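Local coordinates for protein dihydroneopterin triphosphate diphosphatase (Escherichia coli, PDB 2O1C) that probably hydrolyses dihydroneopterin triphosphate to its monophosphate and pyrophosphate for folate biosynthesis, and can also cleave nucleoside triphosphates, preferring dATP, at residues K4-P9 and Y91-T96; R8-L13 and G41-G46; M26-D31 and E117-K122; V79-F84 and K134-R139. One frame throughout, in Å; residues are numbered along the deposited sequence.

Interaction 1 of 4, residues K4-P9 and Y91-T96; sequences KVYKRP and YAPGVT. With PPV (pyrophosphate), chain G; SO4 (sulfate ion), chain E.
Tyr6 and Tyr91 bring two irregular loop segments together, their CA atoms 4.9 Å apart, with no direct hydrogen bond between the segments; a type II turn from Ala92 to Val95 shapes the second loop. The Tyr6 ring lies against that loop's backbone: Ala92 CA stands over the centre of one face in a CH-pi contact, 3.6 Å from the centroid of the Tyr6 ring, and Pro93 CD meets the phenol end at Tyr6 OH. Tyr91 offers a face to Lys7, whose CB rides 3.8 Å from the centroid of the Tyr91 ring. Beyond this point Lys7 runs extended (chi2 to chi4 all near 180°), carrying NZ to a very short hydrogen bond with O22 of the pyrophosphate. One water joins Lys7 NZ (3.1 Å), Tyr91 OH (2.9 Å) and O22; another links Lys7 O to Ala92 N. Farther along, Pro9 CB packs on Val95 CG1 at 3.6 Å. Without the ring, as with an alanine at Tyr91, the lysine stem would probably lose its aromatic wall and the bridging water one partner. Lys7, which probably also binds substrate, thus reaches from a surface loop into the phosphate site of this Nudix hydrolase.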
# COMPACT_ATOMS: atom_id res chain seq x y z
N LYS A 4 -2.99 14.00 -16.09
CA LYS A 4 -3.14 12.70 -15.45
C LYS A 4 -4.60 12.52 -15.08
O LYS A 4 -5.22 13.41 -14.50
CB LYS A 4 -2.26 12.57 -14.20
CG LYS A 4 -0.81 12.16 -14.49
CD LYS A 4 0.04 12.12 -13.21
CE LYS A 4 -0.07 10.78 -12.48
NZ LYS A 4 0.58 9.64 -13.21
N VAL A 5 -5.14 11.37 -15.45
CA VAL A 5 -6.53 11.06 -15.15
C VAL A 5 -6.71 10.97 -13.65
O VAL A 5 -5.74 10.75 -12.92
CB VAL A 5 -6.99 9.76 -15.86
CG1 VAL A 5 -7.00 9.97 -17.38
CG2 VAL A 5 -6.11 8.58 -15.47
N TYR A 6 -7.94 11.19 -13.19
CA TYR A 6 -8.24 11.13 -11.77
C TYR A 6 -7.94 9.75 -11.20
O TYR A 6 -8.10 8.73 -11.89
CB TYR A 6 -9.70 11.49 -11.51
CG TYR A 6 -10.07 12.93 -11.81
CD1 TYR A 6 -9.41 13.99 -11.18
CD2 TYR A 6 -11.10 13.24 -12.70
CE1 TYR A 6 -9.75 15.31 -11.45
CE2 TYR A 6 -11.45 14.56 -12.97
CZ TYR A 6 -10.77 15.59 -12.33
OH TYR A 6 -11.11 16.90 -12.59
N LYS A 7 -7.47 9.74 -9.96
CA LYS A 7 -7.39 8.51 -9.18
C LYS A 7 -8.80 8.03 -8.92
O LYS A 7 -9.73 8.83 -8.79
CB LYS A 7 -6.67 8.75 -7.86
CG LYS A 7 -5.21 9.13 -7.97
CD LYS A 7 -4.57 9.28 -6.60
CE LYS A 7 -3.10 9.69 -6.74
NZ LYS A 7 -2.40 9.69 -5.44
N ARG A 8 -8.96 6.72 -8.84
CA ARG A 8 -10.26 6.13 -8.55
C ARG A 8 -10.38 5.94 -7.04
O ARG A 8 -9.42 5.51 -6.39
CB ARG A 8 -10.44 4.82 -9.32
CG ARG A 8 -10.09 4.97 -10.80
CD ARG A 8 -11.03 4.22 -11.72
NE ARG A 8 -11.94 5.12 -12.43
CZ ARG A 8 -13.27 5.08 -12.35
NH1 ARG A 8 -13.87 4.17 -11.60
NH2 ARG A 8 -14.00 5.95 -13.03
N PRO A 9 -11.55 6.29 -6.47
CA PRO A 9 -11.79 6.14 -5.03
C PRO A 9 -12.14 4.70 -4.59
O PRO A 9 -12.85 4.50 -3.60
CB PRO A 9 -12.96 7.09 -4.78
CG PRO A 9 -13.74 7.04 -6.05
CD PRO A 9 -12.72 6.87 -7.16
N TYR A 91 -8.44 13.38 -7.21
CA TYR A 91 -9.73 12.69 -7.41
C TYR A 91 -10.75 13.58 -8.09
O TYR A 91 -10.63 14.82 -8.09
CB TYR A 91 -10.28 12.15 -6.09
CG TYR A 91 -9.35 11.14 -5.45
CD1 TYR A 91 -8.24 11.57 -4.72
CD2 TYR A 91 -9.58 9.77 -5.57
CE1 TYR A 91 -7.37 10.64 -4.14
CE2 TYR A 91 -8.72 8.84 -4.99
CZ TYR A 91 -7.63 9.28 -4.28
OH TYR A 91 -6.78 8.35 -3.72
N ALA A 92 -11.75 12.95 -8.71
CA ALA A 92 -12.78 13.68 -9.44
C ALA A 92 -13.53 14.66 -8.54
O ALA A 92 -13.64 14.44 -7.34
CB ALA A 92 -13.74 12.72 -10.12
N PRO A 93 -14.04 15.76 -9.11
CA PRO A 93 -14.80 16.72 -8.31
C PRO A 93 -15.88 16.04 -7.46
O PRO A 93 -16.62 15.19 -7.96
CB PRO A 93 -15.43 17.64 -9.36
CG PRO A 93 -14.46 17.60 -10.50
CD PRO A 93 -13.96 16.18 -10.53
N GLY A 94 -15.95 16.39 -6.18
CA GLY A 94 -16.98 15.85 -5.28
C GLY A 94 -16.53 14.61 -4.52
O GLY A 94 -17.15 14.26 -3.51
N VAL A 95 -15.48 13.95 -5.00
CA VAL A 95 -15.00 12.72 -4.38
C VAL A 95 -14.26 13.06 -3.09
O VAL A 95 -13.33 13.86 -3.11
CB VAL A 95 -14.11 11.89 -5.35
CG1 VAL A 95 -13.53 10.64 -4.65
CG2 VAL A 95 -14.91 11.48 -6.59
N THR A 96 -14.67 12.44 -1.98
CA THR A 96 -14.02 12.62 -0.66
C THR A 96 -13.77 11.32 0.11
O THR A 96 -12.99 11.31 1.09
CB THR A 96 -14.85 13.59 0.25
OG1 THR A 96 -16.16 13.05 0.46
CG2 THR A 96 -14.98 14.98 -0.37
O11 PPV G . -3.09 6.78 -8.21
P1 PPV G . -3.45 5.71 -7.21
O21 PPV G . -4.80 5.88 -6.55
O31 PPV G . -3.19 4.35 -7.79
OPP PPV G . -2.34 5.91 -6.02
P2 PPV G . -2.52 6.13 -4.41
O12 PPV G . -3.83 5.51 -3.99
O22 PPV G . -2.45 7.61 -4.14
O32 PPV G . -1.31 5.43 -3.85
S SO4 E . 0.59 11.04 -8.62
O1 SO4 E . 1.97 11.48 -8.44
O2 SO4 E . -0.02 10.83 -7.31
O3 SO4 E . -0.16 12.08 -9.33
O4 SO4 E . 0.56 9.81 -9.40
O HOH W 1 -12.01 10.06 -8.89
O HOH W 2 -4.24 9.45 -3.01

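Interaction 2 of 4, residues R8-L13 and G41-G46; sequences RPVSIL and GSVEEG. With PPV (pyrophosphate), chain G.
Ile12 and Gly41 form an antiparallel hydrogen-bonded pair, Ile12 N donating to Gly41 O at 2.8 Å and Gly41 N to Ile12 O at 3.2 Å. Ser11 and Ser42 follow as a non-hydrogen-bonded pair, then Val43 N reaches Val10 O at 2.9 Å, almost straight (169°). Polar side-chain contacts centre on Ser42 OG, which lies beside the backbone N (chi1 -71°), accepts from Arg8 N at 3.0 Å through a bent bond and donates to O21 of the pyrophosphate; the Ser42 backbone N also donates to O31 at 2.6 Å. Replacing Ser42 by an alanine removes OG and is likely to leave Arg8 N without this acceptor and O21 without this donor. Apolar packing gathers on Val43, whose side chain crosses that of Ile12 at about a right angle (CG2 to CG2 3.8 Å) while its CB faces Val10 CG1. Arg8 NH1 and Glu45 OE1, 4.3 Å apart, are opposite charges beyond salt-bridge range, the oxygen well out of the guanidinium plane. Gly41 to Gly46 open the Nudix box. Strand 97-107 flanks strand 10-18 on the side away from strand 36-42, Ser11 OG bonding Asn98, and helix 49-61 packs on Ile12 and Val43 through Ala52.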
# COMPACT_ATOMS: atom_id res chain seq x y z
N ARG A 8 -8.96 6.72 -8.84
CA ARG A 8 -10.26 6.13 -8.55
C ARG A 8 -10.38 5.94 -7.04
O ARG A 8 -9.42 5.51 -6.39
CB ARG A 8 -10.44 4.82 -9.32
CG ARG A 8 -10.09 4.97 -10.80
CD ARG A 8 -11.03 4.22 -11.72
NE ARG A 8 -11.94 5.12 -12.43
CZ ARG A 8 -13.27 5.08 -12.35
NH1 ARG A 8 -13.87 4.17 -11.60
NH2 ARG A 8 -14.00 5.95 -13.03
N PRO A 9 -11.55 6.29 -6.47
CA PRO A 9 -11.79 6.14 -5.03
C PRO A 9 -12.14 4.70 -4.59
O PRO A 9 -12.85 4.50 -3.60
CB PRO A 9 -12.96 7.09 -4.78
CG PRO A 9 -13.74 7.04 -6.05
CD PRO A 9 -12.72 6.87 -7.16
N VAL A 10 -11.64 3.73 -5.34
CA VAL A 10 -11.67 2.32 -4.99
C VAL A 10 -10.21 1.89 -5.11
O VAL A 10 -9.61 2.02 -6.17
CB VAL A 10 -12.55 1.53 -5.97
CG1 VAL A 10 -12.41 0.03 -5.72
CG2 VAL A 10 -14.01 1.95 -5.86
N SER A 11 -9.64 1.39 -4.02
CA SER A 11 -8.18 1.20 -3.94
C SER A 11 -7.81 -0.11 -3.26
O SER A 11 -8.69 -0.79 -2.73
CB SER A 11 -7.57 2.38 -3.17
OG SER A 11 -7.98 2.35 -1.81
N ILE A 12 -6.52 -0.44 -3.30
CA ILE A 12 -5.95 -1.57 -2.56
C ILE A 12 -4.80 -1.09 -1.67
O ILE A 12 -4.24 0.01 -1.87
CB ILE A 12 -5.51 -2.75 -3.50
CG1 ILE A 12 -4.54 -2.29 -4.60
CG2 ILE A 12 -6.73 -3.39 -4.19
CD1 ILE A 12 -3.11 -2.12 -4.19
N LEU A 13 -4.51 -1.89 -0.66
CA LEU A 13 -3.39 -1.72 0.24
C LEU A 13 -2.69 -3.07 0.32
O LEU A 13 -3.34 -4.10 0.56
CB LEU A 13 -3.88 -1.30 1.64
CG LEU A 13 -2.86 -1.35 2.79
CD1 LEU A 13 -1.94 -0.17 2.70
CD2 LEU A 13 -3.56 -1.42 4.14
N GLY A 41 -2.81 1.77 -4.15
CA GLY A 41 -3.14 2.29 -5.47
C GLY A 41 -4.59 2.06 -5.85
O GLY A 41 -5.30 1.30 -5.19
N SER A 42 -5.02 2.72 -6.92
CA SER A 42 -6.39 2.58 -7.46
C SER A 42 -6.62 1.25 -8.15
O SER A 42 -5.72 0.74 -8.83
CB SER A 42 -6.66 3.69 -8.47
OG SER A 42 -6.79 4.95 -7.83
N VAL A 43 -7.83 0.71 -7.99
CA VAL A 43 -8.30 -0.40 -8.82
C VAL A 43 -8.85 0.23 -10.10
O VAL A 43 -9.88 0.92 -10.07
CB VAL A 43 -9.39 -1.24 -8.13
CG1 VAL A 43 -9.85 -2.40 -9.03
CG2 VAL A 43 -8.91 -1.77 -6.78
N GLU A 44 -8.16 0.01 -11.21
CA GLU A 44 -8.53 0.66 -12.46
C GLU A 44 -9.66 -0.10 -13.16
O GLU A 44 -9.86 -1.30 -12.93
CB GLU A 44 -7.31 0.80 -13.39
CG GLU A 44 -6.14 1.63 -12.82
CD GLU A 44 -6.41 3.13 -12.80
OE1 GLU A 44 -7.20 3.62 -13.65
OE2 GLU A 44 -5.82 3.84 -11.96
N GLU A 45 -10.39 0.60 -14.02
CA GLU A 45 -11.40 -0.03 -14.85
C GLU A 45 -10.82 -1.25 -15.55
O GLU A 45 -9.74 -1.17 -16.13
CB GLU A 45 -11.92 0.96 -15.89
CG GLU A 45 -13.14 0.49 -16.66
CD GLU A 45 -14.44 0.85 -15.97
OE1 GLU A 45 -14.38 1.48 -14.89
OE2 GLU A 45 -15.52 0.51 -16.52
N GLY A 46 -11.52 -2.37 -15.47
CA GLY A 46 -11.11 -3.57 -16.19
C GLY A 46 -10.22 -4.51 -15.40
O GLY A 46 -9.90 -5.59 -15.87
O11 PPV G . -3.09 6.78 -8.21
P1 PPV G . -3.45 5.71 -7.21
O21 PPV G . -4.80 5.88 -6.55
O31 PPV G . -3.19 4.35 -7.79
OPP PPV G . -2.34 5.91 -6.02
P2 PPV G . -2.52 6.13 -4.41
O12 PPV G . -3.83 5.51 -3.99
O22 PPV G . -2.45 7.61 -4.14
O32 PPV G . -1.31 5.43 -3.85

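Interaction 3 of 4, residues M26-D31 and E117-K122; sequences MLQRRD and EHLAYK. With PPV (pyrophosphate), chain G; SO4 (sulfate ion), chain E.
Glu117 meets Arg30 mainly through its backbone: Glu117 O lies 3.3 Å from Arg30 CD, and Glu117 CB stands over one face of the guanidinium. Its carboxylate, probably a magnesium ligand, lies beside that of Glu60, while the edge of the Arg30 guanidinium is turned to a sulfate, probably from the crystallisation liquor, through weak bonds. At His118 the imidazole takes Leu27 CB over one face in a CH-pi contact, 3.6 Å from the ring centroid, with the Gln28 carbonyl carbon and Arg29 N at its edge. Gln37 OE1 bonds both His118 NE2 and Arg29 NH1, tying the ring to a residue that probably binds substrate. Arg29 grips Asp31 side-on, NE to OD1 and NH2 to OD2, which probably holds the guanidinium with its edge toward the pyrophosphate, where Arg29 NH2 meets O22 at 2.9 Å and NH1 reaches O32. Strand 121-125 forms the margin of the mixed Nudix sheet, antiparallel to its inner neighbour, strand 23-28, and the segments include parts of both strands and of the chain beyond them. Leu119 N donates to Gln28 O at 2.7 Å, and the leucine methyls rest on Arg29 O and Arg30. Ala120 O takes Gln28 N at 3.0 Å, so that the Gln28 backbone bonds to two successive residues. Gln28 is stretched (CG anti to its own N, chi1 -173°), laying OE1 3.5 Å from Ala120 CB while NE2 bonds Pro33 O. Tyr121 CB lies 3.7 Å from Leu27 CD2. Lys122 closes a hydrogen-bonded antiparallel pair with Met26, N to O both ways, Met26 N donating at 2.8 Å.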
# COMPACT_ATOMS: atom_id res chain seq x y z
N MET A 26 8.23 0.19 4.73
CA MET A 26 7.56 1.49 4.71
C MET A 26 8.19 2.40 3.65
O MET A 26 9.41 2.44 3.49
CB MET A 26 7.56 2.12 6.11
CG MET A 26 6.78 1.26 7.14
SD MET A 26 5.06 0.97 6.67
CE MET A 26 4.36 2.57 7.10
N LEU A 27 7.33 3.10 2.91
CA LEU A 27 7.72 3.84 1.73
C LEU A 27 7.27 5.29 1.85
O LEU A 27 6.10 5.56 2.17
CB LEU A 27 7.08 3.21 0.48
CG LEU A 27 7.39 1.74 0.19
CD1 LEU A 27 6.28 1.10 -0.62
CD2 LEU A 27 8.72 1.60 -0.52
N GLN A 28 8.19 6.20 1.55
CA GLN A 28 7.98 7.64 1.68
C GLN A 28 7.34 8.22 0.42
O GLN A 28 7.92 8.20 -0.67
CB GLN A 28 9.30 8.35 2.03
CG GLN A 28 9.13 9.85 2.36
CD GLN A 28 10.45 10.60 2.52
OE1 GLN A 28 11.49 10.20 2.02
NE2 GLN A 28 10.39 11.73 3.21
N ARG A 29 6.13 8.75 0.57
CA ARG A 29 5.41 9.32 -0.58
C ARG A 29 6.07 10.57 -1.14
O ARG A 29 6.75 11.30 -0.44
CB ARG A 29 3.94 9.60 -0.21
CG ARG A 29 3.12 8.35 0.03
CD ARG A 29 1.65 8.64 0.29
NE ARG A 29 0.95 9.23 -0.86
CZ ARG A 29 0.21 8.54 -1.74
NH1 ARG A 29 0.08 7.22 -1.64
NH2 ARG A 29 -0.40 9.18 -2.73
N ARG A 30 5.86 10.80 -2.44
CA ARG A 30 6.45 11.94 -3.13
C ARG A 30 5.52 13.15 -3.17
O ARG A 30 5.99 14.25 -3.42
CB ARG A 30 6.88 11.55 -4.55
CG ARG A 30 5.73 11.38 -5.52
CD ARG A 30 6.23 11.10 -6.93
NE ARG A 30 5.15 10.56 -7.76
CZ ARG A 30 5.33 9.73 -8.78
NH1 ARG A 30 6.55 9.33 -9.13
NH2 ARG A 30 4.27 9.28 -9.45
N ASP A 31 4.23 12.94 -2.91
CA ASP A 31 3.24 14.02 -2.82
C ASP A 31 3.19 14.64 -1.42
O ASP A 31 3.16 15.86 -1.28
CB ASP A 31 1.84 13.60 -3.32
CG ASP A 31 1.29 12.35 -2.65
OD1 ASP A 31 1.91 11.76 -1.73
OD2 ASP A 31 0.19 11.92 -3.07
N GLU A 117 8.31 5.20 -7.38
CA GLU A 117 7.35 6.29 -7.23
C GLU A 117 7.49 7.00 -5.89
O GLU A 117 7.01 8.12 -5.72
CB GLU A 117 5.92 5.76 -7.42
CG GLU A 117 5.69 5.06 -8.78
CD GLU A 117 4.28 4.50 -8.95
OE1 GLU A 117 3.41 4.74 -8.10
OE2 GLU A 117 4.04 3.82 -9.97
N HIS A 118 8.15 6.35 -4.94
CA HIS A 118 8.36 6.92 -3.62
C HIS A 118 9.74 7.59 -3.52
O HIS A 118 10.55 7.51 -4.46
CB HIS A 118 8.18 5.84 -2.53
CG HIS A 118 6.76 5.40 -2.37
ND1 HIS A 118 6.17 4.45 -3.18
CD2 HIS A 118 5.79 5.80 -1.50
CE1 HIS A 118 4.92 4.26 -2.81
NE2 HIS A 118 4.67 5.07 -1.79
N LEU A 119 10.01 8.24 -2.40
CA LEU A 119 11.26 8.96 -2.21
C LEU A 119 12.34 8.13 -1.53
O LEU A 119 13.55 8.40 -1.65
CB LEU A 119 10.99 10.22 -1.41
CG LEU A 119 10.05 11.25 -2.04
CD1 LEU A 119 9.87 12.41 -1.08
CD2 LEU A 119 10.57 11.78 -3.39
N ALA A 120 11.90 7.11 -0.80
CA ALA A 120 12.75 6.37 0.12
C ALA A 120 11.99 5.19 0.68
O ALA A 120 10.77 5.12 0.57
CB ALA A 120 13.20 7.26 1.26
N TYR A 121 12.72 4.25 1.28
CA TYR A 121 12.12 3.15 2.02
C TYR A 121 12.89 2.83 3.30
O TYR A 121 14.09 3.11 3.42
CB TYR A 121 11.98 1.90 1.13
CG TYR A 121 13.28 1.14 0.97
CD1 TYR A 121 14.23 1.54 0.03
CD2 TYR A 121 13.57 0.04 1.78
CE1 TYR A 121 15.44 0.86 -0.11
CE2 TYR A 121 14.77 -0.65 1.64
CZ TYR A 121 15.69 -0.24 0.70
OH TYR A 121 16.88 -0.91 0.56
N LYS A 122 12.17 2.24 4.24
CA LYS A 122 12.73 1.76 5.50
C LYS A 122 12.09 0.43 5.84
O LYS A 122 10.90 0.23 5.60
CB LYS A 122 12.46 2.77 6.62
CG LYS A 122 13.35 4.00 6.58
CD LYS A 122 13.18 4.83 7.85
CE LYS A 122 14.18 5.98 7.89
NZ LYS A 122 13.78 7.14 7.05
O11 PPV G . -3.09 6.78 -8.21
P1 PPV G . -3.45 5.71 -7.21
O21 PPV G . -4.80 5.88 -6.55
O31 PPV G . -3.19 4.35 -7.79
OPP PPV G . -2.34 5.91 -6.02
P2 PPV G . -2.52 6.13 -4.41
O12 PPV G . -3.83 5.51 -3.99
O22 PPV G . -2.45 7.61 -4.14
O32 PPV G . -1.31 5.43 -3.85
S SO4 E . 0.59 11.04 -8.62
O1 SO4 E . 1.97 11.48 -8.44
O2 SO4 E . -0.02 10.83 -7.31
O3 SO4 E . -0.16 12.08 -9.33
O4 SO4 E . 0.56 9.81 -9.40

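Interaction 4 of 4, residues V79-F84 and K134-R139; sequences VEFEIF and KSWSNR. With SO4 (sulfate ion), chain F.
Ser137 OG, hydrogen-bonded to Glu100, lies 3.5 Å from CE2 of Phe81, whose chi1 of 60° turns its ring from the strand toward the helix start. Ser137 CB packs on Val79 CG2 at 3.8 Å. The indole of Trp136 reaches back along the strand: Phe81 CB approaches NE1 of Trp136 at 3.4 Å, Glu80 O lies at the edge of the ring near CZ2, and Val79 CB comes against CH2. The phenyl of Phe81 and the five-membered ring of Trp136 meet obliquely, planes 78° apart. A sulfate, probably from the crystallisation liquor, lies beside the indole, its O2 3.8 Å from Trp136 NE1; Glu82 N donates to O4 of this anion at 2.9 Å in a nearly straight bond (165°), and Arg97 also holds it. Farther along, Phe84 points its edge at the backbone of Lys134, CZ lying 3.5 Å from Lys134 O, while the lysine's own ammonium pairs with Asp32. Ser135 N-caps the helix, OG accepting from Asn138 N at 3.0 Å. Phe81 to Phe84 and Ser135 are predicted to bind substrate, so the contact probably forms one wall of the pocket beyond the phosphates. Strand 72-82 is outermost in the sheet, beside strand 97-107, and helix 136-147 begins alongside it, reaching strand 97-107 through Ser137 to Glu100 and strand 36-42 through Asn138 to Ser38.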
# COMPACT_ATOMS: atom_id res chain seq x y z
N VAL A 79 -12.22 -1.34 4.01
CA VAL A 79 -12.64 -0.20 4.84
C VAL A 79 -12.93 1.01 3.96
O VAL A 79 -12.56 1.02 2.79
CB VAL A 79 -11.57 0.20 5.91
CG1 VAL A 79 -11.36 -0.95 6.91
CG2 VAL A 79 -10.26 0.59 5.23
N GLU A 80 -13.57 2.01 4.53
CA GLU A 80 -13.76 3.30 3.86
C GLU A 80 -13.20 4.43 4.72
O GLU A 80 -13.41 4.45 5.94
CB GLU A 80 -15.25 3.53 3.60
CG GLU A 80 -15.57 4.73 2.71
CD GLU A 80 -17.06 5.01 2.63
OE1 GLU A 80 -17.82 4.15 2.14
OE2 GLU A 80 -17.48 6.09 3.09
N PHE A 81 -12.51 5.37 4.09
CA PHE A 81 -11.96 6.49 4.84
C PHE A 81 -12.01 7.81 4.07
O PHE A 81 -12.11 7.82 2.84
CB PHE A 81 -10.54 6.17 5.34
CG PHE A 81 -9.53 5.87 4.25
CD1 PHE A 81 -8.93 6.90 3.52
CD2 PHE A 81 -9.15 4.56 4.00
CE1 PHE A 81 -7.97 6.62 2.52
CE2 PHE A 81 -8.20 4.26 3.03
CZ PHE A 81 -7.60 5.30 2.29
N GLU A 82 -11.92 8.92 4.83
CA GLU A 82 -11.86 10.27 4.25
C GLU A 82 -10.51 10.52 3.58
O GLU A 82 -9.46 10.40 4.22
CB GLU A 82 -12.11 11.34 5.31
CG GLU A 82 -12.19 12.78 4.74
CD GLU A 82 -13.49 13.07 3.99
OE1 GLU A 82 -14.43 12.26 4.05
OE2 GLU A 82 -13.57 14.15 3.36
N ILE A 83 -10.55 10.86 2.30
CA ILE A 83 -9.32 11.20 1.58
C ILE A 83 -8.69 12.43 2.26
O ILE A 83 -9.39 13.40 2.55
CB ILE A 83 -9.61 11.44 0.05
CG1 ILE A 83 -10.09 10.15 -0.60
CG2 ILE A 83 -8.36 11.99 -0.70
CD1 ILE A 83 -10.91 10.36 -1.85
N PHE A 84 -7.39 12.37 2.54
CA PHE A 84 -6.68 13.50 3.14
C PHE A 84 -6.94 14.75 2.30
O PHE A 84 -6.81 14.70 1.08
CB PHE A 84 -5.17 13.24 3.22
CG PHE A 84 -4.76 12.30 4.32
CD1 PHE A 84 -5.65 11.91 5.32
CD2 PHE A 84 -3.46 11.80 4.37
CE1 PHE A 84 -5.26 11.04 6.36
CE2 PHE A 84 -3.06 10.94 5.39
CZ PHE A 84 -3.96 10.56 6.38
N LYS A 134 0.74 7.83 8.54
CA LYS A 134 -0.38 8.75 8.75
C LYS A 134 -1.74 8.11 8.51
O LYS A 134 -2.76 8.62 8.97
CB LYS A 134 -0.23 10.02 7.88
CG LYS A 134 0.90 10.94 8.30
CD LYS A 134 0.59 12.41 7.94
CE LYS A 134 1.47 12.89 6.83
NZ LYS A 134 1.13 14.27 6.38
N SER A 135 -1.75 7.00 7.77
CA SER A 135 -2.97 6.28 7.42
C SER A 135 -3.43 5.33 8.52
O SER A 135 -2.75 4.34 8.84
CB SER A 135 -2.76 5.50 6.12
OG SER A 135 -3.83 4.59 5.90
N TRP A 136 -4.60 5.61 9.08
CA TRP A 136 -5.22 4.76 10.10
C TRP A 136 -5.48 3.34 9.64
O TRP A 136 -5.28 2.39 10.40
CB TRP A 136 -6.48 5.40 10.71
CG TRP A 136 -7.73 5.48 9.84
CD1 TRP A 136 -8.21 6.58 9.20
CD2 TRP A 136 -8.69 4.44 9.62
NE1 TRP A 136 -9.39 6.28 8.55
CE2 TRP A 136 -9.70 4.97 8.78
CE3 TRP A 136 -8.78 3.09 10.00
CZ2 TRP A 136 -10.80 4.21 8.34
CZ3 TRP A 136 -9.87 2.33 9.56
CH2 TRP A 136 -10.86 2.89 8.73
N SER A 137 -5.91 3.20 8.38
CA SER A 137 -6.16 1.89 7.79
C SER A 137 -4.86 1.12 7.62
O SER A 137 -4.80 -0.06 7.98
CB SER A 137 -6.98 2.01 6.50
OG SER A 137 -6.31 2.71 5.47
N ASN A 138 -3.82 1.80 7.13
CA ASN A 138 -2.49 1.19 7.04
C ASN A 138 -2.01 0.74 8.43
O ASN A 138 -1.47 -0.36 8.56
CB ASN A 138 -1.49 2.17 6.40
CG ASN A 138 -0.30 1.48 5.70
OD1 ASN A 138 0.28 2.05 4.77
ND2 ASN A 138 0.07 0.27 6.14
N ARG A 139 -2.19 1.57 9.45
CA ARG A 139 -1.83 1.21 10.83
C ARG A 139 -2.58 -0.04 11.28
O ARG A 139 -1.97 -0.99 11.77
CB ARG A 139 -2.11 2.36 11.80
CG ARG A 139 -1.93 2.03 13.27
CD ARG A 139 -2.07 3.25 14.16
NE ARG A 139 -3.43 3.79 14.14
CZ ARG A 139 -3.80 4.94 13.57
NH1 ARG A 139 -2.92 5.72 12.95
NH2 ARG A 139 -5.07 5.31 13.63
S SO4 F . -12.88 8.94 8.65
O1 SO4 F . -12.83 10.12 9.50
O2 SO4 F . -12.78 7.69 9.48
O3 SO4 F . -14.16 8.85 7.91
O4 SO4 F . -11.77 9.11 7.67

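Interactions 1, 2 and 3 meet at the pyrophosphate: Lys7, Ser42 and Arg29 each bind it, from the N-terminal loop, the start of the Nudix box and the segment 26-31. Lys7 NZ and Arg29 NH2 lie 3.4 Å apart, a closeness the anion between them probably makes tolerable. Interactions 1 and 2 share Arg8 and Pro9, and their centres are about 11 Å apart. Interaction 4 stands further off, about 7 Å between the nearest atoms of the Phe81 side chain and the pyrophosphate, yet it joins interaction 1 through Thr96 O and Ile83 N, 2.8 Å apart, and touches interaction 2 where Leu13 CD1 meets Asn138 OD1 at 3.8 Å. Interactions 2, 3 and 4 all reach the same sheet.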